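Local coordinates for protein fiber (Murine adenovirus 2, PDB 5NBH) that forms the distal part of the trimeric viral fibre, binds N-acetylglucosamine and probably helps attach the virus to host cells, at residues 62-67 with 74-79; 86-91 with 150-155; 136-141 with 208-213; 186-191 with 221-226. One frame throughout, in Å; residues are numbered along the deposited sequence.

Contact 1 (62-67 with 74-79)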
loop_
_atom_site.group_PDB
_atom_site.type_symbol
_atom_site.label_atom_id
_atom_site.label_comp_id
_atom_site.label_asym_id
_atom_site.label_seq_id
_atom_site.Cartn_x
_atom_site.Cartn_y
_atom_site.Cartn_z
ATOM N N LEU A 62 -24.114 -17.558 -9.421
ATOM C CA LEU A 62 -23.507 -16.912 -8.223
ATOM C C LEU A 62 -23.715 -15.391 -8.314
ATOM O O LEU A 62 -23.328 -14.773 -9.303
ATOM C CB LEU A 62 -21.990 -17.181 -8.156
ATOM C CG LEU A 62 -21.233 -16.426 -7.032
ATOM C CD1 LEU A 62 -21.610 -16.970 -5.665
ATOM C CD2 LEU A 62 -19.729 -16.524 -7.227
ATOM N N ASP A 63 -24.360 -14.815 -7.318
ATOM C CA ASP A 63 -24.519 -13.364 -7.253
ATOM C C ASP A 63 -23.315 -12.751 -6.544
ATOM O O ASP A 63 -22.976 -13.173 -5.448
ATOM C CB ASP A 63 -25.812 -13.020 -6.527
ATOM C CG ASP A 63 -27.045 -13.507 -7.296
ATOM O OD1 ASP A 63 -27.057 -13.316 -8.530
ATOM O OD2 ASP A 63 -27.945 -14.111 -6.675
ATOM N N TYR A 64 -22.707 -11.758 -7.179
ATOM C CA TYR A 64 -21.533 -11.072 -6.590
ATOM C C TYR A 64 -21.586 -9.562 -6.858
ATOM O O TYR A 64 -22.281 -9.103 -7.783
ATOM C CB TYR A 64 -20.230 -11.688 -7.121
ATOM C CG TYR A 64 -20.138 -11.667 -8.601
ATOM C CD1 TYR A 64 -19.650 -10.551 -9.278
ATOM C CD2 TYR A 64 -20.602 -12.743 -9.362
ATOM C CE1 TYR A 64 -19.606 -10.505 -10.659
ATOM C CE2 TYR A 64 -20.554 -12.705 -10.745
ATOM C CZ TYR A 64 -20.073 -11.585 -11.386
ATOM O OH TYR A 64 -20.011 -11.540 -12.740
ATOM N N ARG A 65 -20.795 -8.811 -6.080
ATOM C CA ARG A 65 -20.710 -7.347 -6.209
ATOM C C ARG A 65 -19.675 -7.025 -7.253
ATOM O O ARG A 65 -18.486 -7.300 -7.056
ATOM C CB ARG A 65 -20.327 -6.703 -4.879
ATOM C CG ARG A 65 -21.418 -6.776 -3.835
ATOM C CD ARG A 65 -22.359 -5.590 -3.934
ATOM N NE ARG A 65 -21.693 -4.382 -3.437
ATOM C CZ ARG A 65 -21.676 -3.965 -2.173
ATOM N NH1 ARG A 65 -22.320 -4.619 -1.203
ATOM N NH2 ARG A 65 -21.009 -2.856 -1.874
ATOM N N SER A 66 -20.102 -6.450 -8.373
ATOM C CA SER A 66 -19.223 -6.292 -9.523
ATOM C C SER A 66 -18.059 -5.299 -9.302
ATOM O O SER A 66 -16.990 -5.449 -9.917
ATOM C CB SER A 66 -20.028 -5.956 -10.780
ATOM O OG SER A 66 -20.500 -4.636 -10.722
ATOM N N PRO A 67 -18.226 -4.322 -8.403
ATOM C CA PRO A 67 -17.010 -3.523 -8.110
ATOM C C PRO A 67 -15.880 -4.237 -7.343
ATOM O O PRO A 67 -14.780 -3.687 -7.215
ATOM C CB PRO A 67 -17.547 -2.359 -7.263
ATOM C CG PRO A 67 -19.023 -2.359 -7.418
ATOM C CD PRO A 67 -19.415 -3.791 -7.705
ATOM N N GLY A 74 -14.423 -17.038 -17.781
ATOM C CA GLY A 74 -15.302 -18.027 -17.193
ATOM C C GLY A 74 -15.144 -18.260 -15.690
ATOM O O GLY A 74 -15.993 -18.929 -15.099
ATOM N N ALA A 75 -14.093 -17.701 -15.084
ATOM C CA ALA A 75 -13.710 -18.002 -13.687
ATOM C C ALA A 75 -13.873 -16.783 -12.767
ATOM O O ALA A 75 -13.715 -15.630 -13.201
ATOM C CB ALA A 75 -12.266 -18.500 -13.653
ATOM N N LEU A 76 -14.192 -17.034 -11.497
ATOM C CA LEU A 76 -14.360 -15.932 -10.545
ATOM C C LEU A 76 -12.998 -15.324 -10.273
ATOM O O LEU A 76 -11.982 -16.019 -10.180
ATOM C CB LEU A 76 -15.016 -16.390 -9.247
ATOM C CG LEU A 76 -15.433 -15.363 -8.198
ATOM C CD1 LEU A 76 -16.553 -14.486 -8.732
ATOM C CD2 LEU A 76 -15.876 -16.039 -6.917
ATOM N N ALA A 77 -13.007 -14.006 -10.159
ATOM C CA ALA A 77 -11.811 -13.229 -9.895
ATOM C C ALA A 77 -12.159 -11.967 -9.112
ATOM O O ALA A 77 -13.331 -11.630 -8.879
ATOM C CB ALA A 77 -11.142 -12.885 -11.217
ATOM N N LEU A 78 -11.117 -11.283 -8.650
ATOM C CA LEU A 78 -11.286 -9.979 -8.029
ATOM C C LEU A 78 -11.202 -8.845 -9.068
ATOM O O LEU A 78 -10.475 -8.930 -10.060
ATOM C CB LEU A 78 -10.198 -9.769 -6.961
ATOM C CG LEU A 78 -10.056 -10.854 -5.884
ATOM C CD1 LEU A 78 -9.030 -10.428 -4.813
ATOM C CD2 LEU A 78 -11.361 -11.204 -5.232
ATOM N N THR A 79 -11.891 -7.752 -8.786
ATOM C CA THR A 79 -11.825 -6.579 -9.639
ATOM C C THR A 79 -10.475 -5.848 -9.414
ATOM O O THR A 79 -9.844 -5.347 -10.366
ATOM C CB THR A 79 -13.051 -5.682 -9.373
ATOM O OG1 THR A 79 -14.234 -6.442 -9.695
ATOM C CG2 THR A 79 -13.042 -4.459 -10.233
#
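T79 OG1 donates to the carbonyl oxygen S66 O across 2.9 Å, the one direct hydrogen bond between 62-67 and 74-79. The hydroxyl sits above the carbonyl plane, 35° out of it, so the donor is not aligned with a lone pair. A first torsion of -61° puts OG1 there, anti to the carbonyl carbon and beside the backbone N of T79. Separately, T79 CB rests 3.4 Å from P67 O, and T79 CG2 lies 3.6 Å from the same oxygen. At the other end the contact is wholly apolar. The CA atoms of L62 and L76 are 9.5 Å apart, against 6.2 Å for P67 and T79, and the wider gap is spanned by two leucines crossing at about a right angle, L62 CD2 to L76 CD2 at 3.9 Å. L76 CD1 approaches the Y64 ring obliquely, 4.5 Å from Y64 CD2. The touching parts, 62-67 and 76-79, run 12° apart. Their place outside the head, with partners in both other subunits, is consistent with the triple beta-spiral of the fibre shaft: L76 packs on L69 of the second subunit, and L62 on L62 of the third. The chemistry is therefore divided: a hydroxyl-carbonyl bond fixes one end, while leucine packing that continues into the neighbouring chains makes the other end part of a shared apolar interior.

Contact 2 (86-91 with 150-155)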
loop_
_atom_site.group_PDB
_atom_site.type_symbol
_atom_site.label_atom_id
_atom_site.label_comp_id
_atom_site.label_asym_id
_atom_site.label_seq_id
_atom_site.Cartn_x
_atom_site.Cartn_y
_atom_site.Cartn_z
ATOM N N GLN A 86 8.457 -9.972 -5.941
ATOM C CA GLN A 86 9.441 -9.677 -4.914
ATOM C C GLN A 86 10.613 -10.611 -4.960
ATOM O O GLN A 86 10.496 -11.729 -5.442
ATOM C CB GLN A 86 8.795 -9.786 -3.540
ATOM C CG GLN A 86 8.258 -11.175 -3.241
ATOM C CD GLN A 86 7.734 -11.304 -1.839
ATOM O OE1 GLN A 86 6.593 -10.959 -1.570
ATOM N NE2 GLN A 86 8.553 -11.856 -0.956
ATOM N N THR A 87 11.709 -10.183 -4.362
ATOM C CA THR A 87 12.826 -11.074 -4.059
ATOM C C THR A 87 12.362 -12.125 -3.029
ATOM O O THR A 87 11.575 -11.812 -2.116
ATOM C CB THR A 87 14.040 -10.290 -3.513
ATOM O OG1 THR A 87 13.615 -9.413 -2.461
ATOM C CG2 THR A 87 14.691 -9.495 -4.632
ATOM N N PRO A 88 12.844 -13.376 -3.170
ATOM C CA PRO A 88 12.432 -14.398 -2.216
ATOM C C PRO A 88 12.853 -14.106 -0.816
ATOM O O PRO A 88 13.849 -13.408 -0.572
ATOM C CB PRO A 88 13.129 -15.687 -2.737
ATOM C CG PRO A 88 13.531 -15.396 -4.138
ATOM C CD PRO A 88 13.788 -13.917 -4.169
ATOM N N PHE A 89 12.065 -14.631 0.112
ATOM C CA PHE A 89 12.364 -14.620 1.532
ATOM C C PHE A 89 13.846 -14.955 1.741
ATOM O O PHE A 89 14.322 -16.000 1.262
ATOM C CB PHE A 89 11.499 -15.696 2.235
ATOM C CG PHE A 89 9.979 -15.453 2.205
ATOM C CD1 PHE A 89 9.429 -14.184 2.066
ATOM C CD2 PHE A 89 9.091 -16.531 2.357
ATOM C CE1 PHE A 89 8.042 -13.981 2.068
ATOM C CE2 PHE A 89 7.708 -16.339 2.360
ATOM C CZ PHE A 89 7.182 -15.060 2.216
ATOM N N ASN A 90 14.583 -14.053 2.384
ATOM C CA ASN A 90 15.989 -14.314 2.712
ATOM C C ASN A 90 16.901 -14.516 1.468
ATOM O O ASN A 90 17.980 -15.114 1.564
ATOM C CB ASN A 90 16.041 -15.561 3.636
ATOM C CG ASN A 90 17.055 -15.439 4.745
ATOM O OD1 ASN A 90 18.157 -14.900 4.568
ATOM N ND2 ASN A 90 16.689 -15.958 5.912
ATOM N N THR A 91 16.477 -14.010 0.305
ATOM C CA THR A 91 17.235 -14.165 -0.942
ATOM C C THR A 91 17.372 -12.810 -1.641
ATOM O O THR A 91 16.846 -12.591 -2.744
ATOM C CB THR A 91 16.575 -15.211 -1.842
ATOM O OG1 THR A 91 16.281 -16.375 -1.055
ATOM C CG2 THR A 91 17.472 -15.590 -3.020
ATOM N N ARG A 150 16.810 -13.014 -9.061
ATOM C CA ARG A 150 15.607 -13.823 -8.900
ATOM C C ARG A 150 14.506 -13.045 -8.153
ATOM O O ARG A 150 14.730 -12.534 -7.062
ATOM C CB ARG A 150 15.926 -15.141 -8.189
ATOM C CG ARG A 150 14.726 -16.086 -8.046
ATOM C CD ARG A 150 15.141 -17.494 -7.595
ATOM N NE ARG A 150 14.095 -18.146 -6.797
ATOM C CZ ARG A 150 14.280 -18.616 -5.560
ATOM N NH1 ARG A 150 15.464 -18.536 -4.983
ATOM N NH2 ARG A 150 13.280 -19.173 -4.905
ATOM N N MET A 151 13.332 -12.992 -8.777
ATOM C CA MET A 151 12.112 -12.471 -8.151
ATOM C C MET A 151 10.999 -13.479 -8.440
ATOM O O MET A 151 11.118 -14.276 -9.363
ATOM C CB MET A 151 11.780 -11.076 -8.640
ATOM C CG MET A 151 12.862 -10.048 -8.258
ATOM S SD MET A 151 12.452 -8.352 -8.744
ATOM C CE MET A 151 11.081 -7.990 -7.634
ATOM N N GLN A 152 9.951 -13.421 -7.616
ATOM C CA GLN A 152 8.851 -14.386 -7.595
ATOM C C GLN A 152 7.553 -13.640 -7.375
ATOM O O GLN A 152 7.542 -12.669 -6.643
ATOM C CB GLN A 152 9.033 -15.315 -6.393
ATOM C CG GLN A 152 10.156 -16.286 -6.592
ATOM C CD GLN A 152 10.375 -17.257 -5.450
ATOM O OE1 GLN A 152 11.099 -18.238 -5.622
ATOM N NE2 GLN A 152 9.757 -17.013 -4.304
ATOM N N VAL A 153 6.469 -14.110 -7.991
ATOM C CA VAL A 153 5.148 -13.616 -7.639
ATOM C C VAL A 153 4.714 -14.443 -6.404
ATOM O O VAL A 153 4.709 -15.675 -6.454
ATOM C CB VAL A 153 4.128 -13.756 -8.794
ATOM C CG1 VAL A 153 2.780 -13.174 -8.376
ATOM C CG2 VAL A 153 4.611 -13.082 -10.074
ATOM N N MET A 154 4.428 -13.758 -5.305
ATOM C CA MET A 154 4.172 -14.380 -4.002
ATOM C C MET A 154 2.761 -14.064 -3.492
ATOM O O MET A 154 2.337 -12.896 -3.416
ATOM C CB MET A 154 5.239 -13.877 -3.036
ATOM C CG MET A 154 5.078 -14.213 -1.564
ATOM S SD MET A 154 5.119 -15.974 -1.217
ATOM C CE MET A 154 6.841 -16.377 -1.470
ATOM N N GLY A 155 2.034 -15.098 -3.090
ATOM C CA GLY A 155 0.704 -14.853 -2.546
ATOM C C GLY A 155 0.779 -14.640 -1.052
ATOM O O GLY A 155 1.797 -14.925 -0.399
HETATM O O HOH W 1 3.743 -11.270 -1.159
HETATM O O HOH W 2 17.022 -12.242 -5.584
#
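M151 reaches Q86 and T87 with successive atoms of its side chain. M151 CB comes first, 3.5 Å from Q86 O; M151 CG follows, 4.1 Å from T87 CG2; M151 SD leads on to F139 of strand 131-140. A bend at the third torsion, 69°, then brings the methyl back over the neighbouring backbone, with M151 CE 3.6 Å from Q86 CA. Beside this side chain, Q86 and Q152 form an antiparallel hydrogen-bonded pair: Q86 N donates to Q152 O at 2.9 Å and Q152 N returns a bond to Q86 O at 2.8 Å. This pair places 152-153 as the outermost strand of the head's five-stranded sheet, beside 83-96. Past it, the chain makes a type II turn from P88 to T91. In one of the two modelled conformers of each, and for that copy only, R150 has P88 CG over the centre of its guanidinium, and M154 puts CE over one face of the F89 ring in a CH-pi contact, with SD oblique beside it, a Met-aromatic contact. Q86 NE2 donates to T87 O at 3.2 Å, close to the amide plane, and a water joins Q86 OE1 to M154 O. Between these segments the chemistry implies one backbone pair at the strand edge, extended by M154 with V84; M154 CB and CG lie against the Q86 amide, while P88 packs on R150 and Q152.

Contact 3 (136-141 with 208-213)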
loop_
_atom_site.group_PDB
_atom_site.type_symbol
_atom_site.label_atom_id
_atom_site.label_comp_id
_atom_site.label_asym_id
_atom_site.label_seq_id
_atom_site.Cartn_x
_atom_site.Cartn_y
_atom_site.Cartn_z
ATOM N N GLU A 136 20.750 -0.706 -11.102
ATOM C CA GLU A 136 19.905 -0.898 -12.284
ATOM C C GLU A 136 19.193 -2.221 -12.166
ATOM O O GLU A 136 19.841 -3.253 -11.974
ATOM C CB GLU A 136 20.761 -0.863 -13.556
ATOM C CG GLU A 136 19.995 -0.882 -14.872
ATOM C CD GLU A 136 20.946 -0.836 -16.073
ATOM O OE1 GLU A 136 21.152 0.228 -16.670
ATOM O OE2 GLU A 136 21.452 -1.900 -16.423
ATOM N N LEU A 137 17.862 -2.200 -12.233
ATOM C CA LEU A 137 17.043 -3.431 -12.348
ATOM C C LEU A 137 16.456 -3.544 -13.745
ATOM O O LEU A 137 15.866 -2.613 -14.230
ATOM C CB LEU A 137 15.877 -3.392 -11.337
ATOM C CG LEU A 137 16.273 -3.223 -9.873
ATOM C CD1 LEU A 137 15.050 -2.971 -8.979
ATOM C CD2 LEU A 137 17.058 -4.443 -9.438
ATOM N N GLN A 138 16.639 -4.698 -14.373
ATOM C CA GLN A 138 16.176 -4.969 -15.723
ATOM C C GLN A 138 15.098 -6.047 -15.656
ATOM O O GLN A 138 15.265 -7.022 -14.931
ATOM C CB GLN A 138 17.351 -5.490 -16.548
ATOM C CG GLN A 138 17.093 -5.667 -18.026
ATOM C CD GLN A 138 18.284 -6.276 -18.740
ATOM O OE1 GLN A 138 18.179 -6.644 -19.900
ATOM N NE2 GLN A 138 19.413 -6.396 -18.048
ATOM N N PHE A 139 14.049 -5.862 -16.431
ATOM C CA PHE A 139 12.942 -6.789 -16.511
ATOM C C PHE A 139 12.609 -7.004 -17.975
ATOM O O PHE A 139 12.575 -6.045 -18.771
ATOM C CB PHE A 139 11.700 -6.207 -15.822
ATOM C CG PHE A 139 11.921 -5.827 -14.394
ATOM C CD1 PHE A 139 12.402 -4.561 -14.072
ATOM C CD2 PHE A 139 11.620 -6.704 -13.358
ATOM C CE1 PHE A 139 12.612 -4.195 -12.762
ATOM C CE2 PHE A 139 11.821 -6.345 -12.032
ATOM C CZ PHE A 139 12.324 -5.089 -11.732
ATOM N N ASP A 140 12.240 -8.234 -18.312
ATOM C CA ASP A 140 11.776 -8.511 -19.669
ATOM C C ASP A 140 10.636 -7.570 -20.064
ATOM O O ASP A 140 9.664 -7.441 -19.353
ATOM C CB ASP A 140 11.366 -9.992 -19.799
ATOM C CG ASP A 140 11.082 -10.366 -21.245
ATOM O OD1 ASP A 140 10.045 -9.957 -21.781
ATOM O OD2 ASP A 140 11.952 -11.022 -21.851
ATOM N N GLY A 141 10.756 -6.900 -21.203
ATOM C CA GLY A 141 9.810 -5.874 -21.585
ATOM C C GLY A 141 8.420 -6.351 -21.968
ATOM O O GLY A 141 7.521 -5.527 -22.063
ATOM N N ASN A 208 13.488 -3.956 -23.226
ATOM C CA ASN A 208 13.361 -4.328 -21.802
ATOM C C ASN A 208 13.049 -3.100 -20.922
ATOM O O ASN A 208 13.247 -1.962 -21.318
ATOM C CB ASN A 208 14.589 -5.046 -21.309
ATOM C CG ASN A 208 14.685 -6.469 -21.824
ATOM O OD1 ASN A 208 13.663 -7.102 -22.174
ATOM N ND2 ASN A 208 15.893 -6.958 -21.912
ATOM N N PHE A 209 12.480 -3.375 -19.745
ATOM C CA PHE A 209 12.040 -2.352 -18.774
ATOM C C PHE A 209 13.125 -2.216 -17.723
ATOM O O PHE A 209 13.572 -3.205 -17.206
ATOM C CB PHE A 209 10.715 -2.835 -18.130
ATOM C CG PHE A 209 10.302 -2.074 -16.895
ATOM C CD1 PHE A 209 10.296 -0.699 -16.878
ATOM C CD2 PHE A 209 9.828 -2.754 -15.771
ATOM C CE1 PHE A 209 9.894 0.000 -15.766
ATOM C CE2 PHE A 209 9.399 -2.066 -14.648
ATOM C CZ PHE A 209 9.434 -0.696 -14.641
ATOM N N TYR A 210 13.565 -0.982 -17.476
ATOM C CA TYR A 210 14.571 -0.640 -16.509
ATOM C C TYR A 210 14.015 0.262 -15.408
ATOM O O TYR A 210 13.339 1.259 -15.669
ATOM C CB TYR A 210 15.725 0.110 -17.163
ATOM C CG TYR A 210 16.561 -0.700 -18.128
ATOM C CD1 TYR A 210 16.038 -1.105 -19.371
ATOM C CD2 TYR A 210 17.864 -1.014 -17.830
ATOM C CE1 TYR A 210 16.790 -1.854 -20.249
ATOM C CE2 TYR A 210 18.656 -1.752 -18.727
ATOM C CZ TYR A 210 18.108 -2.167 -19.937
ATOM O OH TYR A 210 18.889 -2.871 -20.832
ATOM N N ILE A 211 14.320 -0.110 -14.168
ATOM C CA ILE A 211 14.211 0.774 -13.016
ATOM C C ILE A 211 15.638 1.090 -12.636
ATOM O O ILE A 211 16.424 0.189 -12.248
ATOM C CB ILE A 211 13.448 0.146 -11.819
ATOM C CG1 ILE A 211 12.042 -0.191 -12.242
ATOM C CG2 ILE A 211 13.490 1.053 -10.592
ATOM C CD1 ILE A 211 11.162 -0.792 -11.161
ATOM N N THR A 212 15.975 2.373 -12.711
ATOM C CA THR A 212 17.347 2.816 -12.404
ATOM C C THR A 212 17.282 3.726 -11.201
ATOM O O THR A 212 16.535 4.704 -11.216
ATOM C CB THR A 212 17.970 3.530 -13.614
ATOM O OG1 THR A 212 17.837 2.687 -14.778
ATOM C CG2 THR A 212 19.422 3.822 -13.388
ATOM N N LEU A 213 18.003 3.343 -10.148
ATOM C CA LEU A 213 18.097 4.123 -8.928
ATOM C C LEU A 213 19.458 4.752 -8.766
ATOM O O LEU A 213 20.462 4.104 -9.018
ATOM C CB LEU A 213 17.809 3.242 -7.711
ATOM C CG LEU A 213 16.559 2.345 -7.828
ATOM C CD1 LEU A 213 16.515 1.422 -6.634
ATOM C CD2 LEU A 213 15.279 3.157 -7.894
HETATM O O HOH W 3 19.626 2.439 -16.801
HETATM O O HOH W 4 12.987 -8.940 -23.884
#
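E136 opens an antiparallel beta pairing in the head's four-stranded sheet, the directions of 136-140 and 208-213 differing by 157°. With its CG anti to the backbone N (chi1 -173°), E136 sets that atom at the edge of the Y210 ring, in the ring plane; the extended chain beyond stands the carboxylate nearly upright to the ring, 82° between the planes, with E136 CD 3.6 Å from Y210 CD2. E136 OE1 forms a salt bridge with R205, which also makes a cation-pi contact with Y210, and one water joins OE1 to T212 OG1. Next, L137 and I211 form a hydrogen-bonded pair: L137 N meets I211 O at 2.8 Å, and I211 N returns to L137 O at 2.9 Å. Q138, modelled in two conformers, turns to the same side of the sheet as E136. In one of them its CG lies over a face of Y210, offset toward the rim, and OE1 accepts a weak bond from N208 ND2. F139 points to the opposite side with L137 and pairs by two backbone bonds with F209. Their rings lie side by side but obliquely, F139 CD1 3.6 Å from F209 CD2, and F139 CE1 reaches I211 CD1 at 4.0 Å. Toward the other sheet, L137 meets I108 and F119, F139 meets M110, and I211 meets M110 and F119. D140 reaches forward: OD1 accepts from T142 N and L143 N. Last, G141 N donates at 3.1 Å to N208 OD1, an oxygen that also accepts a water at 2.6 Å.

Contact 4 (186-191 with 221-226)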
loop_
_atom_site.group_PDB
_atom_site.type_symbol
_atom_site.label_atom_id
_atom_site.label_comp_id
_atom_site.label_asym_id
_atom_site.label_seq_id
_atom_site.Cartn_x
_atom_site.Cartn_y
_atom_site.Cartn_z
ATOM N N CYS A 186 20.682 7.238 5.150
ATOM C CA CYS A 186 21.684 6.204 5.209
ATOM C C CYS A 186 22.044 5.969 6.680
ATOM O O CYS A 186 22.147 6.922 7.433
ATOM C CB CYS A 186 22.932 6.582 4.412
ATOM S SG CYS A 186 22.649 6.526 2.622
ATOM N N SER A 187 22.227 4.719 7.048
ATOM C CA SER A 187 22.600 4.331 8.413
ATOM C C SER A 187 23.467 3.104 8.401
ATOM O O SER A 187 23.675 2.505 7.355
ATOM C CB SER A 187 21.332 4.062 9.236
ATOM O OG SER A 187 20.627 2.887 8.824
ATOM N N GLU A 188 23.982 2.697 9.559
ATOM C CA GLU A 188 24.722 1.455 9.601
ATOM C C GLU A 188 24.698 0.958 11.018
ATOM O O GLU A 188 24.987 1.721 11.924
ATOM C CB GLU A 188 26.161 1.638 9.119
ATOM C CG GLU A 188 26.888 0.315 8.942
ATOM C CD GLU A 188 28.321 0.441 8.455
ATOM O OE1 GLU A 188 28.825 1.553 8.165
ATOM O OE2 GLU A 188 28.952 -0.621 8.369
ATOM N N ASN A 189 24.266 -0.286 11.178
ATOM C CA ASN A 189 24.159 -0.941 12.489
ATOM C C ASN A 189 23.345 -0.104 13.471
ATOM O O ASN A 189 23.763 0.062 14.626
ATOM C CB ASN A 189 25.546 -1.201 13.089
ATOM C CG ASN A 189 26.370 -2.168 12.277
ATOM O OD1 ASN A 189 25.847 -3.123 11.696
ATOM N ND2 ASN A 189 27.684 -1.937 12.247
ATOM N N GLY A 190 22.234 0.472 13.005
ATOM C CA GLY A 190 21.390 1.324 13.850
ATOM C C GLY A 190 21.856 2.747 14.117
ATOM O O GLY A 190 21.220 3.478 14.868
ATOM N N GLU A 191 22.988 3.137 13.543
ATOM C CA GLU A 191 23.549 4.481 13.738
ATOM C C GLU A 191 23.277 5.357 12.526
ATOM O O GLU A 191 23.581 4.944 11.415
ATOM C CB GLU A 191 25.050 4.373 13.944
ATOM C CG GLU A 191 25.743 5.672 14.251
ATOM C CD GLU A 191 27.272 5.534 14.265
ATOM O OE1 GLU A 191 27.786 4.392 14.378
ATOM O OE2 GLU A 191 27.951 6.576 14.163
ATOM N N LYS A 221 28.372 4.014 3.608
ATOM C CA LYS A 221 27.835 2.922 2.810
ATOM C C LYS A 221 26.417 3.277 2.398
ATOM O O LYS A 221 25.674 3.799 3.193
ATOM C CB LYS A 221 27.796 1.642 3.625
ATOM C CG LYS A 221 29.159 1.155 4.093
ATOM C CD LYS A 221 29.034 -0.206 4.738
ATOM C CE LYS A 221 30.377 -0.778 5.143
ATOM N NZ LYS A 221 30.827 -0.253 6.444
ATOM N N PRO A 222 26.028 2.944 1.164
ATOM C CA PRO A 222 24.641 3.169 0.748
ATOM C C PRO A 222 23.743 2.077 1.336
ATOM O O PRO A 222 23.671 0.976 0.824
ATOM C CB PRO A 222 24.717 3.177 -0.786
ATOM C CG PRO A 222 25.942 2.374 -1.104
ATOM C CD PRO A 222 26.895 2.511 0.054
ATOM N N ILE A 223 23.144 2.389 2.474
ATOM C CA ILE A 223 22.303 1.468 3.203
ATOM C C ILE A 223 21.042 2.247 3.546
ATOM O O ILE A 223 21.082 3.114 4.397
ATOM C CB ILE A 223 22.972 0.976 4.499
ATOM C CG1 ILE A 223 24.258 0.241 4.164
ATOM C CG2 ILE A 223 22.014 0.078 5.275
ATOM C CD1 ILE A 223 24.999 -0.308 5.375
ATOM N N PHE A 224 19.958 1.960 2.833
ATOM C CA PHE A 224 18.728 2.737 2.901
ATOM C C PHE A 224 17.522 1.949 2.409
ATOM O O PHE A 224 17.718 0.955 1.732
ATOM C CB PHE A 224 18.859 4.005 2.057
ATOM C CG PHE A 224 19.096 3.753 0.603
ATOM C CD1 PHE A 224 20.388 3.590 0.106
ATOM C CD2 PHE A 224 18.044 3.709 -0.287
ATOM C CE1 PHE A 224 20.612 3.385 -1.252
ATOM C CE2 PHE A 224 18.265 3.498 -1.638
ATOM C CZ PHE A 224 19.546 3.321 -2.120
ATOM N N GLN A 225 16.307 2.413 2.751
ATOM C CA GLN A 225 15.034 1.907 2.203
ATOM C C GLN A 225 14.360 3.085 1.496
ATOM O O GLN A 225 14.457 4.239 1.936
ATOM C CB GLN A 225 14.059 1.324 3.292
ATOM C CG GLN A 225 12.727 0.736 2.737
ATOM C CD GLN A 225 11.749 0.089 3.762
ATOM O OE1 GLN A 225 10.705 0.667 4.077
ATOM N NE2 GLN A 225 12.019 -1.146 4.158
ATOM N N MET A 226 13.737 2.816 0.364
ATOM C CA MET A 226 12.871 3.814 -0.260
ATOM C C MET A 226 11.780 3.196 -1.093
ATOM O O MET A 226 11.862 2.065 -1.499
ATOM C CB MET A 226 13.626 4.872 -1.060
ATOM C CG MET A 226 14.451 4.455 -2.254
ATOM S SD MET A 226 14.290 5.827 -3.426
ATOM C CE MET A 226 12.559 5.504 -3.743
HETATM O O HOH W 5 18.883 3.454 6.764
HETATM O O HOH W 6 25.527 3.887 5.869
HETATM O O HOH W 7 28.206 3.887 6.581
#
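The carboxylate of E188 and the ring of F224 are the flat groups here, and each is met from across the contact. K221 NZ approaches E188 OE2 on its syn side, 26° out of the carboxylate plane, in a salt bridge of 2.7 Å. The E188 chain is fully extended, while K221 runs straight until its last torsion, 83°, folds the amine onto the oxygen. N128 adds a weak hydrogen bond to the same amine. Toward the F224 ring comes C186 SG, obliquely, 4.5 Å from F224 CD1. Strand 179-188 ends in a type I' turn from E188 to E191, the tip of a beta hairpin with 191-205, and this hairpin edge meets strand 223-231, the border of the other sheet, with 131° between the directions of 186-188 and 223-226. Backbone joining is correspondingly sparse: S187 N gives I223 O a weak bond of 3.3 Å, and C186 CA makes a CA-H...O contact with the same oxygen. Waters supply the remainder, one between S187 O and K221 O, another between E188 OE1 and K221 N, a third between S187 OG and I223 O. I223 CB lies 3.3 Å from S187 O, and I223 CD1 is 4.1 Å from E188 CG.

Contact 1 stands apart in what is probably the shaft part, its centre 28 Å from that of contact 2 and 44 Å from that of contact 4. The other three belong to the head. Contacts 2 and 3, with centres 17 Å apart, touch directly where M151 SD packs on F139 CE2 at 3.9 Å; contacts 3 and 4 come within about 5 Å at their nearest atoms. The N-acetylglucosamine site, without ligand in this chain, lies closest to contact 4, since the side chains of P222 and Q133 are about 3 Å apart; those of E136, in contact 3, and N97 are about 9 Å apart. Contacts 1, 2 and 4 also touch the second subunit, whereas contact 3 meets no other chain of the trimer.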